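Local atomic coordinates of nitrite oxidoreductase subunit A (Kuenenia stuttgartiensis, PDB entry 7B04), a protein that belongs to the molybdopterin oxidoreductase family, resembles NarG subunits, and carries a molybdenum atom, an iron/sulfur cluster and two MD1 molecules. Residues 133-139 with 167-173; 188-192 with 674-678; 515-521 with 548-552; 522-526 with 542-546. One frame throughout, in Å; residues are numbered along the deposited sequence.

Contact 1: 133-139 with 167-173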
loop_
_atom_site.group_PDB
_atom_site.type_symbol
_atom_site.label_atom_id
_atom_site.label_comp_id
_atom_site.label_asym_id
_atom_site.label_seq_id
_atom_site.Cartn_x
_atom_site.Cartn_y
_atom_site.Cartn_z
ATOM N N TYR B 133 24.387 -0.008 13.364
ATOM C CA TYR B 133 25.508 -0.726 13.950
ATOM C C TYR B 133 24.956 -1.779 14.897
ATOM O O TYR B 133 23.815 -1.659 15.363
ATOM C CB TYR B 133 26.446 0.237 14.697
ATOM C CG TYR B 133 25.720 1.273 15.531
ATOM C CD1 TYR B 133 25.478 2.549 15.038
ATOM C CD2 TYR B 133 25.267 0.972 16.808
ATOM C CE1 TYR B 133 24.814 3.497 15.795
ATOM C CE2 TYR B 133 24.605 1.914 17.573
ATOM C CZ TYR B 133 24.380 3.174 17.062
ATOM O OH TYR B 133 23.717 4.113 17.821
ATOM N N PRO B 134 25.727 -2.829 15.189
ATOM C CA PRO B 134 25.229 -3.878 16.087
ATOM C C PRO B 134 24.868 -3.322 17.456
ATOM O O PRO B 134 25.529 -2.421 17.978
ATOM C CB PRO B 134 26.403 -4.860 16.169
ATOM C CG PRO B 134 27.158 -4.644 14.902
ATOM C CD PRO B 134 27.036 -3.178 14.608
ATOM N N LEU B 135 23.806 -3.872 18.036
ATOM C CA LEU B 135 23.287 -3.418 19.317
ATOM C C LEU B 135 23.240 -4.570 20.310
ATOM O O LEU B 135 22.895 -5.701 19.952
ATOM C CB LEU B 135 21.885 -2.819 19.168
ATOM C CG LEU B 135 21.758 -1.529 18.362
ATOM C CD1 LEU B 135 20.293 -1.172 18.163
ATOM C CD2 LEU B 135 22.494 -0.407 19.063
ATOM N N ILE B 136 23.592 -4.271 21.557
ATOM C CA ILE B 136 23.441 -5.196 22.671
ATOM C C ILE B 136 22.803 -4.431 23.823
ATOM O O ILE B 136 23.138 -3.267 24.069
ATOM C CB ILE B 136 24.790 -5.822 23.091
ATOM C CG1 ILE B 136 24.590 -6.826 24.229
ATOM C CG2 ILE B 136 25.797 -4.748 23.480
ATOM C CD1 ILE B 136 25.828 -7.635 24.554
ATOM N N ARG B 137 21.872 -5.076 24.518
ATOM C CA ARG B 137 21.164 -4.420 25.607
ATOM C C ARG B 137 22.049 -4.357 26.844
ATOM O O ARG B 137 22.773 -5.307 27.158
ATOM C CB ARG B 137 19.859 -5.148 25.921
ATOM C CG ARG B 137 18.956 -4.394 26.881
ATOM C CD ARG B 137 17.644 -5.124 27.070
ATOM N NE ARG B 137 17.867 -6.475 27.566
ATOM C CZ ARG B 137 18.090 -6.778 28.840
ATOM N NH1 ARG B 137 18.113 -5.827 29.764
ATOM N NH2 ARG B 137 18.287 -8.038 29.187
ATOM N N LYS B 138 21.986 -3.223 27.546
ATOM C CA LYS B 138 22.872 -2.998 28.684
ATOM C C LYS B 138 22.655 -4.040 29.776
ATOM O O LYS B 138 23.617 -4.593 30.320
ATOM C CB LYS B 138 22.668 -1.588 29.239
ATOM C CG LYS B 138 23.619 -1.233 30.372
ATOM C CD LYS B 138 23.336 0.153 30.931
ATOM C CE LYS B 138 24.383 0.552 31.959
ATOM N NZ LYS B 138 24.352 -0.331 33.159
ATOM N N GLY B 139 21.397 -4.331 30.104
ATOM C CA GLY B 139 21.136 -5.293 31.162
ATOM C C GLY B 139 21.400 -6.737 30.794
ATOM O O GLY B 139 21.295 -7.604 31.667
ATOM N N ASP B 167 15.315 -0.233 29.395
ATOM C CA ASP B 167 16.758 -0.390 29.402
ATOM C C ASP B 167 17.330 0.316 28.174
ATOM O O ASP B 167 16.610 0.960 27.411
ATOM C CB ASP B 167 17.126 -1.873 29.438
ATOM C CG ASP B 167 18.548 -2.116 29.905
ATOM O OD1 ASP B 167 19.269 -1.132 30.169
ATOM O OD2 ASP B 167 18.940 -3.295 30.014
ATOM N N GLU B 168 18.637 0.197 27.969
ATOM C CA GLU B 168 19.312 0.914 26.898
ATOM C C GLU B 168 19.991 -0.063 25.950
ATOM O O GLU B 168 20.597 -1.047 26.382
ATOM C CB GLU B 168 20.344 1.897 27.460
ATOM C CG GLU B 168 20.967 2.801 26.412
ATOM C CD GLU B 168 21.935 3.801 27.006
ATOM O OE1 GLU B 168 22.147 3.763 28.237
ATOM O OE2 GLU B 168 22.486 4.623 26.244
ATOM N N LEU B 169 19.884 0.219 24.653
ATOM C CA LEU B 169 20.572 -0.552 23.627
ATOM C C LEU B 169 21.883 0.149 23.293
ATOM O O LEU B 169 21.880 1.278 22.790
ATOM C CB LEU B 169 19.698 -0.699 22.384
ATOM C CG LEU B 169 18.440 -1.548 22.575
ATOM C CD1 LEU B 169 17.537 -1.452 21.360
ATOM C CD2 LEU B 169 18.807 -2.997 22.863
ATOM N N LEU B 170 22.995 -0.520 23.571
ATOM C CA LEU B 170 24.328 0.040 23.414
ATOM C C LEU B 170 24.967 -0.432 22.114
ATOM O O LEU B 170 24.622 -1.483 21.568
ATOM C CB LEU B 170 25.211 -0.346 24.603
ATOM C CG LEU B 170 24.679 0.086 25.970
ATOM C CD1 LEU B 170 25.548 -0.472 27.088
ATOM C CD2 LEU B 170 24.592 1.604 26.055
ATOM N N ARG B 171 25.911 0.363 21.620
ATOM C CA ARG B 171 26.632 -0.013 20.414
ATOM C C ARG B 171 27.627 -1.125 20.716
ATOM O O ARG B 171 28.270 -1.139 21.769
ATOM C CB ARG B 171 27.374 1.195 19.835
ATOM C CG ARG B 171 28.168 0.882 18.572
ATOM C CD ARG B 171 29.103 2.012 18.170
ATOM N NE ARG B 171 29.831 1.686 16.946
ATOM C CZ ARG B 171 29.522 2.162 15.744
ATOM N NH1 ARG B 171 28.502 2.996 15.605
ATOM N NH2 ARG B 171 30.235 1.810 14.683
ATOM N N ALA B 172 27.751 -2.062 19.783
ATOM C CA ALA B 172 28.734 -3.124 19.880
ATOM C C ALA B 172 29.461 -3.256 18.554
ATOM O O ALA B 172 28.883 -3.036 17.484
ATOM C CB ALA B 172 28.083 -4.462 20.259
ATOM N N SER B 173 30.734 -3.629 18.633
ATOM C CA SER B 173 31.437 -4.062 17.440
ATOM C C SER B 173 31.000 -5.478 17.091
ATOM O O SER B 173 30.510 -6.226 17.939
ATOM C CB SER B 173 32.952 -3.995 17.641
ATOM O OG SER B 173 33.407 -5.062 18.453
#
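Arg-171 lies across one face of the Tyr-133 ring: its CD sits 4.2 Å above the plane of that ring, displaced toward the rim. In return, Tyr-133 CB stands 3.5 Å over one face of the Arg-171 guanidinium, again off centre, and the ring and guanidinium planes are 34° apart. The Arg-171 chain is extended from CG to NE, which brings the guanidinium to the CB and CD1 side of the ring, NH1 against CD1, while NH2 forms a salt bridge with Glu-730. The Arg-137 guanidinium is met at its edge instead. Asp-167 OD2 lies near the plane there, 2.7 Å from Arg-137 NH1, in a salt bridge whose hydrogen bond is weak because the N-H points poorly; carboxylate and guanidinium are turned 63° from each other. With its syn lone pair the same OD2 accepts Gly-139 N at 2.7 Å, in the first turn of helix 138-145.

Between these ends, strands 135-137 and 169-171 pair antiparallel. Ile-136 and Leu-170 form the hydrogen-bonded pair, Ile-136 N to Leu-170 O 3.0 Å and Leu-170 N to Ile-136 O 2.8 Å. Ile-136 CG2 reaches Ala-172 CB at 4.0 Å on the face covered by helix 174-191, while Leu-135 CD1 meets Leu-169 CD1 at 4.2 Å on the other.

Strand 169-171 lies at one edge of a mixed sheet within this chain, with 135-137 linking it to 693-696. Asp-167 OD2 is gripped by a buried arginine and a helix-start N-H, and both should favour its charged form.

Contact 2: 188-192 with 674-678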
loop_
_atom_site.group_PDB
_atom_site.type_symbol
_atom_site.label_atom_id
_atom_site.label_comp_id
_atom_site.label_asym_id
_atom_site.label_seq_id
_atom_site.Cartn_x
_atom_site.Cartn_y
_atom_site.Cartn_z
ATOM N N ILE B 188 23.590 -20.969 28.117
ATOM C CA ILE B 188 22.183 -21.308 28.311
ATOM C C ILE B 188 21.882 -22.711 27.795
ATOM O O ILE B 188 21.134 -23.468 28.427
ATOM C CB ILE B 188 21.285 -20.247 27.653
ATOM C CG1 ILE B 188 21.564 -18.874 28.265
ATOM C CG2 ILE B 188 19.823 -20.610 27.831
ATOM C CD1 ILE B 188 20.965 -17.721 27.494
ATOM N N THR B 189 22.451 -23.087 26.645
ATOM C CA THR B 189 22.227 -24.439 26.143
ATOM C C THR B 189 22.827 -25.472 27.081
ATOM O O THR B 189 22.289 -26.574 27.214
ATOM C CB THR B 189 22.792 -24.599 24.731
ATOM O OG1 THR B 189 24.164 -24.190 24.707
ATOM C CG2 THR B 189 21.987 -23.770 23.740
ATOM N N LYS B 190 23.940 -25.141 27.735
ATOM C CA LYS B 190 24.495 -26.015 28.758
ATOM C C LYS B 190 23.749 -25.869 30.074
ATOM O O LYS B 190 23.730 -26.808 30.876
ATOM C CB LYS B 190 25.987 -25.711 28.945
ATOM C CG LYS B 190 26.677 -26.460 30.076
ATOM C CD LYS B 190 26.867 -27.934 29.751
ATOM C CE LYS B 190 27.685 -28.629 30.830
ATOM N NZ LYS B 190 27.856 -30.085 30.566
ATOM N N LYS B 191 23.114 -24.715 30.303
ATOM C CA LYS B 191 22.355 -24.508 31.536
ATOM C C LYS B 191 21.170 -25.462 31.635
ATOM O O LYS B 191 20.886 -26.008 32.709
ATOM C CB LYS B 191 21.863 -23.058 31.601
ATOM C CG LYS B 191 21.540 -22.539 33.002
ATOM C CD LYS B 191 20.391 -21.526 32.918
ATOM C CE LYS B 191 20.698 -20.245 33.676
ATOM N NZ LYS B 191 19.460 -19.527 34.108
ATOM N N TYR B 192 20.466 -25.673 30.521
ATOM C CA TYR B 192 19.257 -26.540 30.538
ATOM C C TYR B 192 19.498 -27.865 29.802
ATOM O O TYR B 192 18.498 -28.491 29.399
ATOM C CB TYR B 192 18.058 -25.794 29.944
ATOM C CG TYR B 192 17.675 -24.532 30.675
ATOM C CD1 TYR B 192 18.134 -23.294 30.255
ATOM C CD2 TYR B 192 16.851 -24.572 31.787
ATOM C CE1 TYR B 192 17.787 -22.130 30.920
ATOM C CE2 TYR B 192 16.493 -23.418 32.465
ATOM C CZ TYR B 192 16.963 -22.191 32.030
ATOM O OH TYR B 192 16.616 -21.049 32.691
ATOM N N ILE B 674 12.488 -15.814 28.653
ATOM C CA ILE B 674 13.384 -16.133 27.547
ATOM C C ILE B 674 14.680 -15.387 27.823
ATOM O O ILE B 674 14.694 -14.154 27.899
ATOM C CB ILE B 674 12.787 -15.730 26.194
ATOM C CG1 ILE B 674 11.305 -16.098 26.132
ATOM C CG2 ILE B 674 13.565 -16.385 25.049
ATOM C CD1 ILE B 674 10.724 -16.064 24.736
ATOM N N GLU B 675 15.741 -16.137 28.083
ATOM C CA GLU B 675 17.078 -15.644 28.499
ATOM C C GLU B 675 17.875 -14.926 27.414
ATOM O O GLU B 675 18.811 -14.231 27.767
ATOM C CB GLU B 675 17.823 -16.763 29.203
ATOM C CG GLU B 675 16.932 -17.487 30.162
ATOM C CD GLU B 675 17.698 -18.419 31.052
ATOM O OE1 GLU B 675 18.884 -18.488 30.884
ATOM O OE2 GLU B 675 17.090 -19.063 31.903
ATOM N N GLN B 676 17.626 -15.208 26.145
ATOM C CA GLN B 676 18.355 -14.454 25.103
ATOM C C GLN B 676 17.458 -14.235 23.892
ATOM O O GLN B 676 17.090 -15.212 23.312
ATOM C CB GLN B 676 19.589 -15.253 24.739
ATOM C CG GLN B 676 20.392 -14.659 23.618
ATOM C CD GLN B 676 21.768 -15.246 23.670
ATOM O OE1 GLN B 676 22.144 -15.887 24.624
ATOM N NE2 GLN B 676 22.532 -15.017 22.635
ATOM N N ILE B 677 17.174 -12.986 23.515
ATOM C CA ILE B 677 16.372 -12.676 22.340
ATOM C C ILE B 677 17.254 -11.896 21.378
ATOM O O ILE B 677 17.898 -10.919 21.772
ATOM C CB ILE B 677 15.112 -11.869 22.705
ATOM C CG1 ILE B 677 14.160 -12.703 23.566
ATOM C CG2 ILE B 677 14.413 -11.374 21.451
ATOM C CD1 ILE B 677 14.313 -12.470 25.050
ATOM N N MET B 678 17.279 -12.324 20.123
ATOM C CA MET B 678 18.177 -11.748 19.138
ATOM C C MET B 678 17.395 -11.525 17.856
ATOM O O MET B 678 16.537 -12.335 17.493
ATOM C CB MET B 678 19.375 -12.667 18.885
ATOM C CG MET B 678 20.253 -12.877 20.099
ATOM S SD MET B 678 21.333 -14.298 19.894
ATOM C CE MET B 678 22.411 -13.741 18.588
#
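The last turn of helix 174-191 packs on the start of strand 676-681, an inner strand of the mixed sheet, and the join is made almost wholly by side chains. Ile-188 is the apolar part. Its first torsion (chi1 -59°) sets CG1 beside the backbone N and anti to the carbonyl carbon, with CD1 reaching toward the strand, 3.7 Å from Glu-675 CB and 3.6 Å from Gln-676 OE1. Val-648 and Trp-143 also touch this isoleucine.

The polar part gathers at the Glu-675 carboxylate, which an extended chain beyond CG carries up to the helix end. Lys-191 NZ forms a salt bridge with it, 3.3 Å from Glu-675 OE2, and makes a weak bond of 3.4 Å to Glu-675 OE1. The placing of OE2 is doubtful, since it is modelled too close to the Tyr-192 hydroxyl. The carboxylate lies near the edge of the Tyr-192 ring, though its exact pose there is equally doubtful, and Tyr-192 OH is hydrogen-bonded to Gln-204. Around the ring, Lys-191 CG lies over one face, offset toward the rim, and Ile-188 CG2 is at the edge. Within the strand, Gln-676 NE2 makes a weak bond of 3.1 Å to Met-678 SD.

Lys-191 and Glu-675 each have a second, long and weak partner, Glu-150 for the lysine and Lys-647 for the glutamate. The buried carboxylate is probably kept charged mainly by Lys-191, with Lys-647 a more distant contributor.

Contact 3: 515-521 with 548-552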
loop_
_atom_site.group_PDB
_atom_site.type_symbol
_atom_site.label_atom_id
_atom_site.label_comp_id
_atom_site.label_asym_id
_atom_site.label_seq_id
_atom_site.Cartn_x
_atom_site.Cartn_y
_atom_site.Cartn_z
ATOM N N ILE B 515 -22.438 -21.321 -10.342
ATOM C CA ILE B 515 -21.447 -22.390 -10.241
ATOM C C ILE B 515 -21.828 -23.556 -11.148
ATOM O O ILE B 515 -20.961 -24.203 -11.751
ATOM C CB ILE B 515 -21.296 -22.831 -8.772
ATOM C CG1 ILE B 515 -20.740 -21.684 -7.926
ATOM C CG2 ILE B 515 -20.401 -24.054 -8.662
ATOM C CD1 ILE B 515 -20.837 -21.931 -6.437
ATOM N N ALA B 516 -23.129 -23.831 -11.272
ATOM C CA ALA B 516 -23.602 -24.980 -12.036
ATOM C C ALA B 516 -23.704 -24.727 -13.539
ATOM O O ALA B 516 -23.678 -25.694 -14.309
ATOM C CB ALA B 516 -24.961 -25.438 -11.503
ATOM N N THR B 517 -23.824 -23.472 -13.986
ATOM C CA THR B 517 -23.956 -23.165 -15.413
ATOM C C THR B 517 -22.658 -22.687 -16.064
ATOM O O THR B 517 -22.613 -22.547 -17.292
ATOM C CB THR B 517 -25.075 -22.138 -15.682
ATOM O OG1 THR B 517 -24.542 -20.805 -15.606
ATOM C CG2 THR B 517 -26.290 -22.335 -14.801
ATOM N N ILE B 518 -21.630 -22.346 -15.286
ATOM C CA ILE B 518 -20.389 -21.793 -15.829
ATOM C C ILE B 518 -19.207 -22.738 -15.596
ATOM O O ILE B 518 -19.110 -23.406 -14.558
ATOM C CB ILE B 518 -20.079 -20.410 -15.226
ATOM C CG1 ILE B 518 -21.318 -19.518 -15.345
ATOM C CG2 ILE B 518 -18.899 -19.769 -15.931
ATOM C CD1 ILE B 518 -21.060 -18.039 -15.198
ATOM N N LYS B 519 -18.327 -22.823 -16.605
ATOM C CA LYS B 519 -17.007 -23.457 -16.542
ATOM C C LYS B 519 -16.002 -22.495 -17.174
ATOM O O LYS B 519 -16.318 -21.886 -18.206
ATOM C CB LYS B 519 -17.017 -24.795 -17.294
ATOM C CG LYS B 519 -17.537 -25.968 -16.462
ATOM C CD LYS B 519 -16.826 -27.271 -16.804
ATOM C CE LYS B 519 -17.400 -28.443 -16.020
ATOM N NZ LYS B 519 -16.480 -29.613 -16.073
ATOM N N PRO B 520 -14.787 -22.331 -16.609
ATOM C CA PRO B 520 -14.261 -22.711 -15.299
ATOM C C PRO B 520 -14.748 -21.829 -14.175
ATOM O O PRO B 520 -14.962 -20.625 -14.347
ATOM C CB PRO B 520 -12.749 -22.518 -15.477
ATOM C CG PRO B 520 -12.516 -22.532 -16.956
ATOM C CD PRO B 520 -13.710 -21.782 -17.446
ATOM N N VAL B 521 -14.974 -22.455 -13.028
ATOM C CA VAL B 521 -15.360 -21.773 -11.801
ATOM C C VAL B 521 -14.178 -21.880 -10.848
ATOM O O VAL B 521 -13.593 -22.963 -10.701
ATOM C CB VAL B 521 -16.629 -22.390 -11.185
ATOM C CG1 VAL B 521 -16.804 -21.958 -9.730
ATOM C CG2 VAL B 521 -17.852 -22.032 -12.012
ATOM N N LEU B 548 -18.013 -31.098 -7.116
ATOM C CA LEU B 548 -19.180 -31.638 -7.797
ATOM C C LEU B 548 -19.310 -31.124 -9.225
ATOM O O LEU B 548 -19.872 -31.817 -10.079
ATOM C CB LEU B 548 -20.438 -31.316 -6.995
ATOM C CG LEU B 548 -20.433 -31.904 -5.584
ATOM C CD1 LEU B 548 -21.614 -31.400 -4.768
ATOM C CD2 LEU B 548 -20.428 -33.423 -5.647
ATOM N N THR B 549 -18.793 -29.932 -9.509
ATOM C CA THR B 549 -18.957 -29.311 -10.815
ATOM C C THR B 549 -17.800 -29.585 -11.765
ATOM O O THR B 549 -17.838 -29.124 -12.910
ATOM C CB THR B 549 -19.124 -27.800 -10.652
ATOM O OG1 THR B 549 -18.046 -27.287 -9.857
ATOM C CG2 THR B 549 -20.446 -27.476 -9.980
ATOM N N GLY B 550 -16.789 -30.330 -11.333
ATOM C CA GLY B 550 -15.661 -30.648 -12.189
ATOM C C GLY B 550 -14.758 -29.478 -12.519
ATOM O O GLY B 550 -14.371 -29.293 -13.677
ATOM N N ASN B 551 -14.414 -28.678 -11.513
ATOM C CA ASN B 551 -13.603 -27.483 -11.706
ATOM C C ASN B 551 -12.326 -27.516 -10.870
ATOM O O ASN B 551 -11.914 -26.505 -10.302
ATOM C CB ASN B 551 -14.418 -26.227 -11.416
ATOM C CG ASN B 551 -15.597 -26.073 -12.352
ATOM O OD1 ASN B 551 -16.718 -25.806 -11.919
ATOM N ND2 ASN B 551 -15.349 -26.236 -13.646
ATOM N N VAL B 552 -11.704 -28.685 -10.738
ATOM C CA VAL B 552 -10.401 -28.799 -10.091
ATOM C C VAL B 552 -9.441 -29.473 -11.061
ATOM O O VAL B 552 -9.750 -30.539 -11.606
ATOM C CB VAL B 552 -10.477 -29.581 -8.765
ATOM C CG1 VAL B 552 -9.080 -29.883 -8.240
ATOM C CG2 VAL B 552 -11.278 -28.802 -7.738
#
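Val-521 and Asn-551 make the close, buried part of the contact: Asn-551 CB packs at 3.4 Å from Val-521 O, and its OD1 rests 3.5 Å from Val-521 CB. Asn-551 CG lies anti to the carbonyl carbon (chi1 -62°), which directs the amide back across the chain at 519-521. Next to it, Ile-515 CG2 meets Thr-549 CG2 at 3.7 Å, the two side chains crossing at about a right angle. The hydroxyl of Thr-549 is held by Pro-545 O, one helical turn earlier.

Toward solvent the fit is looser. Exposed Lys-519 passes at a slant by the Asn-551 amide nitrogen, its CG and CD each 3.6 Å from Asn-551 ND2, and its NZ gives the sole hydrogen bond between the two segments, 3.2 Å to Gly-550 O. The ammonium approaches 37° out of that carbonyl's plane, at some distance from a lone-pair direction. Gly-550 itself has positive phi, where the chain leaves helix 544-548.

The contact thus joins the turn from helix 505-517 into strand 521-525, which passes through a cis peptide before Pro-520, to the loop leading to strand 558-561. Strand 301-304 and helix 355-368 flank Ile-515.

Contact 4: 522-526 with 542-546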
loop_
_atom_site.group_PDB
_atom_site.type_symbol
_atom_site.label_atom_id
_atom_site.label_comp_id
_atom_site.label_asym_id
_atom_site.label_seq_id
_atom_site.Cartn_x
_atom_site.Cartn_y
_atom_site.Cartn_z
ATOM N N ALA B 522 -13.821 -20.766 -10.214
ATOM C CA ALA B 522 -12.721 -20.756 -9.264
ATOM C C ALA B 522 -13.146 -20.028 -8.000
ATOM O O ALA B 522 -13.742 -18.948 -8.063
ATOM C CB ALA B 522 -11.475 -20.083 -9.853
ATOM N N ILE B 523 -12.852 -20.642 -6.857
ATOM C CA ILE B 523 -13.111 -20.061 -5.548
ATOM C C ILE B 523 -11.771 -19.657 -4.960
ATOM O O ILE B 523 -10.868 -20.493 -4.824
ATOM C CB ILE B 523 -13.850 -21.036 -4.621
ATOM C CG1 ILE B 523 -15.155 -21.490 -5.267
ATOM C CG2 ILE B 523 -14.124 -20.378 -3.284
ATOM C CD1 ILE B 523 -15.815 -22.656 -4.573
ATOM N N HIS B 524 -11.638 -18.385 -4.615
ATOM C CA HIS B 524 -10.411 -17.856 -4.045
ATOM C C HIS B 524 -10.684 -17.326 -2.649
ATOM O O HIS B 524 -11.704 -16.669 -2.405
ATOM C CB HIS B 524 -9.814 -16.768 -4.928
ATOM C CG HIS B 524 -9.235 -17.296 -6.202
ATOM N ND1 HIS B 524 -7.911 -17.649 -6.334
ATOM C CD2 HIS B 524 -9.818 -17.587 -7.386
ATOM C CE1 HIS B 524 -7.695 -18.098 -7.557
ATOM N NE2 HIS B 524 -8.838 -18.070 -8.217
ATOM N N TYR B 525 -9.756 -17.614 -1.742
ATOM C CA TYR B 525 -9.900 -17.235 -0.349
ATOM C C TYR B 525 -8.537 -16.942 0.242
ATOM O O TYR B 525 -7.498 -17.209 -0.363
ATOM C CB TYR B 525 -10.579 -18.324 0.479
ATOM C CG TYR B 525 -10.210 -19.744 0.144
ATOM C CD1 TYR B 525 -10.829 -20.406 -0.904
ATOM C CD2 TYR B 525 -9.285 -20.444 0.909
ATOM C CE1 TYR B 525 -10.515 -21.703 -1.204
ATOM C CE2 TYR B 525 -8.968 -21.757 0.615
ATOM C CZ TYR B 525 -9.585 -22.377 -0.441
ATOM O OH TYR B 525 -9.267 -23.677 -0.729
ATOM N N GLY B 526 -8.560 -16.391 1.437
ATOM C CA GLY B 526 -7.347 -16.040 2.147
ATOM C C GLY B 526 -7.596 -16.030 3.626
ATOM O O GLY B 526 -8.442 -16.769 4.138
ATOM N N TYR B 542 -14.793 -25.102 1.094
ATOM C CA TYR B 542 -14.508 -24.403 -0.153
ATOM C C TYR B 542 -14.266 -25.328 -1.342
ATOM O O TYR B 542 -14.136 -24.832 -2.466
ATOM C CB TYR B 542 -13.300 -23.483 0.041
ATOM C CG TYR B 542 -13.565 -22.348 1.004
ATOM C CD1 TYR B 542 -14.859 -21.907 1.239
ATOM C CD2 TYR B 542 -12.526 -21.725 1.683
ATOM C CE1 TYR B 542 -15.113 -20.873 2.118
ATOM C CE2 TYR B 542 -12.771 -20.688 2.564
ATOM C CZ TYR B 542 -14.068 -20.268 2.778
ATOM O OH TYR B 542 -14.323 -19.238 3.651
ATOM N N TYR B 543 -14.205 -26.646 -1.137
ATOM C CA TYR B 543 -14.091 -27.583 -2.250
ATOM C C TYR B 543 -15.410 -28.243 -2.626
ATOM O O TYR B 543 -15.523 -28.764 -3.741
ATOM C CB TYR B 543 -13.067 -28.686 -1.944
ATOM C CG TYR B 543 -11.618 -28.316 -2.206
ATOM C CD1 TYR B 543 -11.111 -27.083 -1.821
ATOM C CD2 TYR B 543 -10.761 -29.199 -2.854
ATOM C CE1 TYR B 543 -9.787 -26.745 -2.060
ATOM C CE2 TYR B 543 -9.439 -28.868 -3.101
ATOM C CZ TYR B 543 -8.960 -27.637 -2.704
ATOM O OH TYR B 543 -7.650 -27.294 -2.943
ATOM N N LEU B 544 -16.402 -28.237 -1.734
ATOM C CA LEU B 544 -17.648 -28.954 -2.003
ATOM C C LEU B 544 -18.325 -28.517 -3.296
ATOM O O LEU B 544 -18.636 -29.392 -4.124
ATOM C CB LEU B 544 -18.589 -28.816 -0.800
ATOM C CG LEU B 544 -18.223 -29.619 0.445
ATOM C CD1 LEU B 544 -19.113 -29.222 1.606
ATOM C CD2 LEU B 544 -18.337 -31.108 0.169
ATOM N N PRO B 545 -18.585 -27.228 -3.548
ATOM C CA PRO B 545 -19.227 -26.867 -4.823
ATOM C C PRO B 545 -18.331 -27.083 -6.026
ATOM O O PRO B 545 -18.846 -27.247 -7.139
ATOM C CB PRO B 545 -19.570 -25.383 -4.640
ATOM C CG PRO B 545 -18.572 -24.893 -3.667
ATOM C CD PRO B 545 -18.317 -26.033 -2.724
ATOM N N VAL B 546 -17.010 -27.104 -5.838
ATOM C CA VAL B 546 -16.089 -27.256 -6.958
ATOM C C VAL B 546 -15.719 -28.714 -7.220
ATOM O O VAL B 546 -15.307 -29.045 -8.342
ATOM C CB VAL B 546 -14.829 -26.403 -6.717
ATOM C CG1 VAL B 546 -13.857 -27.105 -5.787
ATOM C CG2 VAL B 546 -14.152 -26.062 -8.021
#
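Tyr-525 and Tyr-542 meet within a beta-alpha-beta crossover: strand 521-525 is followed by helices, then by its parallel neighbour 558-561 in a five-stranded sheet. Tyr-542 CD2 stands 3.2 Å above the centre of the Tyr-525 ring, yet the rings are oblique, with planes at 43° and centroids 4.4 Å apart. Tyr-542 CB adds a touch at 3.5 Å to Tyr-525 CE1. Tyr-525 CG is set between backbone N and carbonyl carbon (chi1 38°), a torsion that turns a face of the ring to Tyr-542. Two residues earlier on the strand, Ile-523 sends CD1 to 3.7 Å from Pro-545 CG and 3.5 Å from Tyr-542 O, and lies close to Val-546 as well. No hydrogen bond joins the two segments, so the contact is packing of rings and aliphatic carbons.

The second shell fixes the rings. Tyr-525 OH is hydrogen-bonded to His-280 and to Ser-559, and the same serine hydroxyl bonds Tyr-542 O, tying both tyrosines to strand 558-561. Phe-359 meets the Tyr-542 ring edge-to-face from helix 355-368, while Tyr-542 OH has a weak hydrogen bond to Asp-355.

At the strand's end Gly-526 touches MD1, and the Tyr-542 side chain is about 5 Å from an MD1 by nearest atoms. At the far end of the Tyr-525 ring, the hydroxyl OH lies at the edge of the Tyr-543 ring, in its plane, 3.4 Å from Tyr-543 CE1.

Overall arrangement
The four contacts form two groups on opposite sides of the chain's centre. Contacts 1 and 2, with centres 18 Å apart, share the mixed sheet: strand 169-171 runs directly into helix 174-191, whose end reaches strand 676-681. Asp-692 links them, binding Arg-137 through one oxygen and Ile-677 N through the other. Contacts 3 and 4, with centres 11 Å apart, share the parallel sheet and touch directly, Asn-551 O lying 3.2 Å from Val-546 CG2. Between the groups, contact centres are 45 to 59 Å apart. Along the chain contact 1 closes first; contact 2 then spans 481 residues that enclose contact 3, which encloses contact 4. Contacts 3 and 4 belong to one beta-alpha-beta unit, whose strand ends at Gly-526 beside MD1.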